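Long-range contacts in pvivax hypothetical protein (Plasmodium vivax, PDB 2B30), which is of uncharacterised function but, as a Cof-like member of the HAD hydrolase superfamily, probably acts as a metal-dependent phosphatase: residues Lys17-Ala21 / Lys277-Pro281; Gly36-Val40 / His284-Val289. All coordinates share one frame; numbering follows the deposited sequence.

Interaction 1: residues Lys17-Ala21 / Lys277-Pro281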
loop_
_atom_site.group_PDB
_atom_site.type_symbol
_atom_site.label_atom_id
_atom_site.label_comp_id
_atom_site.label_asym_id
_atom_site.label_seq_id
_atom_site.Cartn_x
_atom_site.Cartn_y
_atom_site.Cartn_z
ATOM N N LYS A 17 -19.865 7.483 18.836
ATOM C CA LYS A 17 -18.897 7.520 17.689
ATOM C C LYS A 17 -18.098 6.235 17.634
ATOM O O LYS A 17 -18.133 5.497 16.642
ATOM C CB LYS A 17 -17.879 8.664 17.831
ATOM C CG LYS A 17 -18.302 10.011 17.297
ATOM C CD LYS A 17 -17.086 10.891 16.909
ATOM C CE LYS A 17 -16.107 11.115 18.073
ATOM N NZ LYS A 17 -15.163 12.257 17.838
ATOM N N VAL A 18 -17.360 6.001 18.719
ATOM C CA VAL A 18 -16.379 4.936 18.800
ATOM C C VAL A 18 -17.080 3.601 18.860
ATOM O O VAL A 18 -16.804 2.709 18.054
ATOM C CB VAL A 18 -15.485 5.091 20.048
ATOM C CG1 VAL A 18 -14.579 3.868 20.234
ATOM C CG2 VAL A 18 -14.657 6.373 19.953
ATOM N N GLU A 19 -17.983 3.455 19.819
ATOM C CA GLU A 19 -18.710 2.202 19.941
ATOM C C GLU A 19 -19.663 2.014 18.755
ATOM O O GLU A 19 -19.979 0.885 18.384
ATOM C CB GLU A 19 -19.395 2.065 21.305
ATOM C CG GLU A 19 -20.338 3.180 21.700
ATOM C CD GLU A 19 -20.743 3.095 23.170
ATOM O OE1 GLU A 19 -19.882 2.764 24.020
ATOM O OE2 GLU A 19 -21.922 3.362 23.479
ATOM N N GLU A 20 -20.081 3.116 18.136
ATOM C CA GLU A 20 -20.812 3.052 16.877
ATOM C C GLU A 20 -19.890 2.497 15.790
ATOM O O GLU A 20 -20.218 1.517 15.120
ATOM C CB GLU A 20 -21.339 4.436 16.489
ATOM N N ALA A 21 -18.715 3.107 15.653
ATOM C CA ALA A 21 -17.708 2.672 14.674
ATOM C C ALA A 21 -17.271 1.194 14.786
ATOM O O ALA A 21 -16.672 0.656 13.845
ATOM C CB ALA A 21 -16.478 3.585 14.756
ATOM N N LYS A 277 -10.980 5.777 10.292
ATOM C CA LYS A 277 -12.446 5.742 10.271
ATOM C C LYS A 277 -12.986 6.723 11.291
ATOM O O LYS A 277 -13.995 7.401 11.066
ATOM C CB LYS A 277 -12.965 4.347 10.623
ATOM C CG LYS A 277 -14.434 4.099 10.275
ATOM C CD LYS A 277 -15.000 2.934 11.094
ATOM C CE LYS A 277 -15.899 2.002 10.276
ATOM N NZ LYS A 277 -16.395 0.840 11.103
ATOM N N CYS A 278 -12.287 6.794 12.419
ATOM C CA CYS A 278 -12.817 7.441 13.583
ATOM C C CYS A 278 -11.703 8.035 14.434
ATOM O O CYS A 278 -10.709 7.368 14.726
ATOM C CB CYS A 278 -13.593 6.398 14.363
ATOM S SG CYS A 278 -14.467 7.025 15.760
ATOM N N VAL A 279 -11.873 9.300 14.812
ATOM C CA VAL A 279 -10.936 9.992 15.680
ATOM C C VAL A 279 -11.376 9.758 17.116
ATOM O O VAL A 279 -12.547 9.965 17.453
ATOM C CB VAL A 279 -10.927 11.515 15.412
ATOM C CG1 VAL A 279 -9.886 12.219 16.317
ATOM C CG2 VAL A 279 -10.662 11.808 13.945
ATOM N N LEU A 280 -10.452 9.344 17.969
ATOM C CA LEU A 280 -10.804 9.108 19.368
ATOM C C LEU A 280 -11.045 10.441 20.092
ATOM O O LEU A 280 -10.421 11.449 19.782
ATOM C CB LEU A 280 -9.721 8.279 20.072
ATOM C CG LEU A 280 -9.566 6.821 19.599
ATOM C CD1 LEU A 280 -8.282 6.212 20.132
ATOM C CD2 LEU A 280 -10.740 5.961 20.019
ATOM N N PRO A 281 -11.965 10.458 21.060
ATOM C CA PRO A 281 -12.176 11.686 21.816
ATOM C C PRO A 281 -11.090 11.925 22.862
ATOM O O PRO A 281 -11.110 12.942 23.550
ATOM C CB PRO A 281 -13.514 11.429 22.506
ATOM C CG PRO A 281 -13.532 9.976 22.728
ATOM C CD PRO A 281 -12.858 9.377 21.522
#

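Interaction 2: residues Gly36-Val40 / His284-Val289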
loop_
_atom_site.group_PDB
_atom_site.type_symbol
_atom_site.label_atom_id
_atom_site.label_comp_id
_atom_site.label_asym_id
_atom_site.label_seq_id
_atom_site.Cartn_x
_atom_site.Cartn_y
_atom_site.Cartn_z
ATOM N N GLY A 36 3.316 8.460 20.232
ATOM C CA GLY A 36 2.155 9.273 19.904
ATOM C C GLY A 36 0.842 8.553 20.136
ATOM O O GLY A 36 -0.213 9.182 20.121
ATOM N N THR A 37 0.901 7.242 20.356
ATOM C CA THR A 37 -0.293 6.436 20.577
ATOM C C THR A 37 -0.174 5.754 21.936
ATOM O O THR A 37 -0.852 6.140 22.875
ATOM C CB THR A 37 -0.500 5.401 19.428
ATOM O OG1 THR A 37 -0.604 6.086 18.168
ATOM C CG2 THR A 37 -1.753 4.581 19.654
ATOM N N LEU A 38 0.711 4.769 22.043
ATOM C CA LEU A 38 0.910 4.015 23.280
ATOM C C LEU A 38 1.968 4.679 24.192
ATOM O O LEU A 38 1.786 4.761 25.402
ATOM C CB LEU A 38 1.337 2.587 22.929
ATOM C CG LEU A 38 1.283 1.503 24.005
ATOM C CD1 LEU A 38 -0.154 1.177 24.373
ATOM C CD2 LEU A 38 1.994 0.239 23.523
ATOM N N PHE A 39 3.064 5.149 23.601
ATOM C CA PHE A 39 4.158 5.775 24.335
ATOM C C PHE A 39 4.071 7.290 24.202
ATOM O O PHE A 39 4.036 7.800 23.078
ATOM C CB PHE A 39 5.483 5.291 23.758
ATOM C CG PHE A 39 6.698 5.856 24.435
ATOM C CD1 PHE A 39 7.399 5.099 25.367
ATOM C CD2 PHE A 39 7.157 7.133 24.121
ATOM C CE1 PHE A 39 8.527 5.608 25.984
ATOM C CE2 PHE A 39 8.286 7.647 24.739
ATOM C CZ PHE A 39 8.974 6.880 25.673
ATOM N N VAL A 40 4.078 7.999 25.340
ATOM C CA VAL A 40 3.800 9.443 25.375
ATOM C C VAL A 40 5.072 10.306 25.247
ATOM O O VAL A 40 5.204 11.068 24.290
ATOM C CB VAL A 40 3.014 9.827 26.656
ATOM C CG1 VAL A 40 2.627 11.300 26.646
ATOM C CG2 VAL A 40 1.767 8.962 26.803
ATOM N N HIS A 284 -3.325 10.422 23.572
ATOM C CA HIS A 284 -2.421 9.369 24.019
ATOM C C HIS A 284 -2.035 9.480 25.493
ATOM O O HIS A 284 -1.982 8.459 26.181
ATOM C CB HIS A 284 -1.190 9.251 23.121
ATOM C CG HIS A 284 -0.285 10.439 23.152
ATOM N ND1 HIS A 284 -0.745 11.731 23.292
ATOM C CD2 HIS A 284 1.058 10.530 23.025
ATOM C CE1 HIS A 284 0.278 12.565 23.267
ATOM N NE2 HIS A 284 1.385 11.861 23.107
ATOM N N ARG A 285 -1.809 10.695 25.994
ATOM C CA ARG A 285 -1.503 10.870 27.429
ATOM C C ARG A 285 -2.735 10.670 28.322
ATOM O O ARG A 285 -2.616 10.254 29.467
ATOM C CB ARG A 285 -0.863 12.233 27.699
ATOM C CG ARG A 285 -1.817 13.408 27.649
ATOM C CD ARG A 285 -1.049 14.727 27.672
ATOM N NE ARG A 285 -0.547 15.106 26.351
ATOM C CZ ARG A 285 -1.310 15.536 25.344
ATOM N NH1 ARG A 285 -2.635 15.633 25.480
ATOM N NH2 ARG A 285 -0.745 15.867 24.182
ATOM N N GLU A 286 -3.917 10.961 27.790
ATOM C CA GLU A 286 -5.162 10.671 28.495
ATOM C C GLU A 286 -5.521 9.177 28.441
ATOM O O GLU A 286 -6.593 8.790 28.911
ATOM C CB GLU A 286 -6.318 11.484 27.908
ATOM C CG GLU A 286 -6.191 12.998 27.987
ATOM C CD GLU A 286 -7.339 13.712 27.244
ATOM O OE1 GLU A 286 -7.143 14.149 26.085
ATOM O OE2 GLU A 286 -8.447 13.825 27.812
ATOM N N GLY A 287 -4.660 8.349 27.842
ATOM C CA GLY A 287 -4.838 6.888 27.848
ATOM C C GLY A 287 -5.746 6.353 26.751
ATOM O O GLY A 287 -6.669 5.597 27.024
ATOM N N ALA A 288 -5.459 6.714 25.503
ATOM C CA ALA A 288 -6.343 6.395 24.366
ATOM C C ALA A 288 -6.383 4.927 23.975
ATOM O O ALA A 288 -7.416 4.436 23.541
ATOM C CB ALA A 288 -5.978 7.241 23.160
ATOM N N VAL A 289 -5.266 4.228 24.112
ATOM C CA VAL A 289 -5.236 2.786 23.848
ATOM C C VAL A 289 -6.105 2.063 24.878
ATOM O O VAL A 289 -6.998 1.306 24.520
ATOM C CB VAL A 289 -3.805 2.218 23.888
ATOM C CG1 VAL A 289 -3.823 0.705 23.650
ATOM C CG2 VAL A 289 -2.916 2.931 22.862
#

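Interaction 1: residues Lys17-Ala21 / Lys277-Pro281
Val18 and Ala21, near the N-terminal end of the modelled chain, are two of the bumps that the segment Lys277-Pro281 receives. The CG2 branch of Val18 enters a shallow notch whose walls are Pro281 CD, 3.8 Å from that methyl, and the CD2 methyl of Leu280; the sulfur of Cys278 lies at 4.2 Å from the same CG2. Leu280 starts out facing away from the helical turn, and only its far branch reaches back to meet the valine. The Lys17 chain reaches over toward Val279 O, its NZ 3.5 Å away.

Ala21 fills the second hollow, its CB lying 4.0 Å from Cys278 CB. Cys278 itself projects toward the turn, SG anti to its backbone N (chi1 -174°), which places the sulfur among Val18, Ala21 and the backbone of Lys17. Strand 278-279 is the outermost parallel strand of the HAD core sheet, so the turn packs against the sheet's margin, where Phe263 of the adjacent strand also touches Ala21.

The outer part of the Lys277 chain passes Ala21, CD near its CB. The small apolar groups probably give close but undirected packing, whereas the 2.8 Å hydrogen bond from Lys277 NZ to Ala21 O is the directional link between the segments.

Interaction 2: residues Gly36-Val40 / His284-Val289
His284 leans into the segment Gly36-Val40, its CB lying next to Thr37 O and Gly36 O. A chi1 of 66° sets CG between the backbone N and the carbonyl carbon of the histidine, and from there the ring passes beside Gly36: both CG and CD2 lie close to Gly36 O, which approaches the ring obliquely. CD2 also packs against Val40 CA at 3.8 Å, while Phe39 O sits at the ring edge, near its plane. On the other branch, ND1 sits over one face of the Arg285 guanidinium, offset toward its rim, and Arg285 NH2 lies in plane at the imidazole edge. At the tip, NE2 meets Val40 CG1, a methyl that lies over one face of the ring in a CH-pi contact, 28° off the normal.

Gly36 and Thr37 complete the DxDGT sequence of HAD motif I, whose Asp33 and Asp35 bind calcium, and Thr37 OG1 is hydrogen-bonded to Asp33. Gly36 O and His284 N are both bonded to the Asn267 side chain, which bridges the two segments.

Beyond the histidine, Val40 CG1 also touches Arg285 CB. On the buried side, at the start of helix 288-297, Val289 CG2 packs 3.6 Å from Leu38 CD1 and 3.8 Å from Thr37 CG2.

From the N terminus the chain first makes the turn 17-21, then strand 29-33 at the middle of the core sheet, with the metal-binding aspartates at the end of that strand and in the short helix 34-38. Some 240 residues later, after the second sheet and the return to the core, strand 278-279 closes the loop of interaction 1, and segment 284-289 closes that of interaction 2 almost at once. The segments alternate, so the two loops cross instead of nesting. Interaction 1 ties the N-terminal turn to the outermost strand; interaction 2 joins the segment beside the calcium site to the start of the last helix. They meet where Leu280 CD1 packs 3.9 Å from Ala288 O.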